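Local coordinates for transcriptional regulator, MarR family (Neisseria meningitidis serogroup B, PDB 3G3Z), which probably binds DNA as a transcription factor of the MarR family, regulating gene expression, at residues A[44-47]-A[48-52]. Sequence-based numbering, arbitrary orientation.
Sequences GSRT and QKHIG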
loop_
_atom_site.group_PDB
_atom_site.type_symbol
_atom_site.label_atom_id
_atom_site.label_comp_id
_atom_site.label_asym_id
_atom_site.label_seq_id
_atom_site.Cartn_x
_atom_site.Cartn_y
_atom_site.Cartn_z
ATOM N N GLY A 44 3.674 -10.189 21.769
ATOM C CA GLY A 44 4.099 -9.785 23.101
ATOM C C GLY A 44 4.962 -8.545 23.016
ATOM O O GLY A 44 4.808 -7.726 22.105
ATOM N N SER A 45 5.887 -8.421 23.959
ATOM C CA SER A 45 6.717 -7.229 24.074
ATOM C C SER A 45 7.603 -7.014 22.859
ATOM O O SER A 45 8.216 -7.948 22.352
ATOM C CB SER A 45 7.557 -7.304 25.340
ATOM O OG SER A 45 6.700 -7.332 26.466
ATOM N N ARG A 46 7.645 -5.779 22.382
ATOM C CA ARG A 46 8.473 -5.431 21.234
ATOM C C ARG A 46 8.879 -3.979 21.372
ATOM O O ARG A 46 8.196 -3.196 22.025
ATOM C CB ARG A 46 7.700 -5.623 19.919
ATOM C CG ARG A 46 7.280 -7.047 19.591
ATOM C CD ARG A 46 8.477 -7.906 19.204
ATOM N NE ARG A 46 8.105 -9.310 19.052
ATOM C CZ ARG A 46 8.949 -10.284 18.728
ATOM N NH1 ARG A 46 10.236 -10.015 18.520
ATOM N NH2 ARG A 46 8.507 -11.534 18.617
ATOM N N THR A 47 9.993 -3.614 20.759
ATOM C CA THR A 47 10.439 -2.232 20.796
ATOM C C THR A 47 9.684 -1.482 19.712
ATOM O O THR A 47 9.175 -2.097 18.775
ATOM C CB THR A 47 11.945 -2.112 20.520
ATOM O OG1 THR A 47 12.225 -2.577 19.193
ATOM C CG2 THR A 47 12.762 -2.924 21.538
ATOM N N GLN A 48 9.615 -0.159 19.844
ATOM C CA GLN A 48 9.040 0.690 18.805
ATOM C C GLN A 48 9.704 0.435 17.458
ATOM O O GLN A 48 9.040 0.448 16.408
ATOM C CB GLN A 48 9.194 2.159 19.187
ATOM C CG GLN A 48 8.289 2.595 20.322
ATOM C CD GLN A 48 8.598 3.994 20.818
ATOM O OE1 GLN A 48 8.553 4.253 22.015
ATOM N NE2 GLN A 48 8.912 4.901 19.901
ATOM N N LYS A 49 11.017 0.199 17.497
ATOM C CA LYS A 49 11.790 -0.089 16.291
ATOM C C LYS A 49 11.313 -1.349 15.567
ATOM O O LYS A 49 11.164 -1.344 14.334
ATOM C CB LYS A 49 13.283 -0.192 16.608
ATOM C CG LYS A 49 14.140 -0.481 15.380
ATOM C CD LYS A 49 15.400 0.359 15.397
ATOM C CE LYS A 49 16.632 -0.484 15.577
ATOM N NZ LYS A 49 17.166 -0.932 14.238
ATOM N N HIS A 50 11.074 -2.422 16.322
ATOM C CA HIS A 50 10.583 -3.675 15.731
ATOM C C HIS A 50 9.236 -3.490 15.025
ATOM O O HIS A 50 9.028 -3.974 13.904
ATOM C CB HIS A 50 10.466 -4.767 16.798
ATOM C CG HIS A 50 9.812 -6.018 16.302
ATOM N ND1 HIS A 50 10.524 -7.059 15.745
ATOM C CD2 HIS A 50 8.509 -6.384 16.251
ATOM C CE1 HIS A 50 9.690 -8.019 15.388
ATOM N NE2 HIS A 50 8.462 -7.636 15.684
ATOM N N ILE A 51 8.325 -2.801 15.707
ATOM C CA ILE A 51 7.011 -2.472 15.176
ATOM C C ILE A 51 7.136 -1.624 13.906
ATOM O O ILE A 51 6.497 -1.922 12.895
ATOM C CB ILE A 51 6.178 -1.724 16.253
ATOM C CG1 ILE A 51 5.922 -2.646 17.450
ATOM C CG2 ILE A 51 4.871 -1.181 15.675
ATOM C CD1 ILE A 51 5.540 -1.905 18.715
ATOM N N GLY A 52 7.973 -0.586 13.967
ATOM C CA GLY A 52 8.206 0.324 12.842
ATOM C C GLY A 52 8.720 -0.402 11.613
ATOM O O GLY A 52 8.227 -0.183 10.505
#
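Thr47 N-caps helix 48-55, the short helix that follows helix 31-43 in the winged helix-turn-helix domain, and its side chain meets the backbone of His50 one turn further on. One bond makes the cap: Thr47 OG1 accepts from His50 N at 3.1 Å, with an N-H...O angle of 159°. Beside it the Thr47 carbonyl O receives Ile51 N at 3.3 Å in the first i to i+4 bond of the helix. The hydroxyl can reach over the helix start because chi1 of 63° sets OG1 between the backbone N and the carbonyl carbon. Ile51 CG1 packs against the Thr47 carbonyl O at 3.6 Å.

Beside the cap, Arg46 lies across one face of the His50 imidazole. Its CD is 3.6 Å from the ring centroid and over the face, which identifies a CH-pi contact; the atom sits toward the rim, 3.3 Å from His50 CD2. Further out, the guanidinium stacks on the same ring, with planes 17° apart and centres separated by 4.4 Å. A bend at chi2 turns the arginine chain along the imidazole. Glu43 OE2 takes both a salt bridge from Arg46 NE and a hydrogen bond from His50 NE2, so one carboxylate ties the stacked groups together. That carboxylate would probably favour a proton on His50 NE2, while the guanidinium over the ring would work against a full positive charge there.

Backbone bonding of Arg46 with Leu89 joins this turn to strand 89-91 of the wing. A threonine N-cap followed by an i to i+4 backbone bond is a classic helix start, here within a MarR-type winged helix-turn-helix fold.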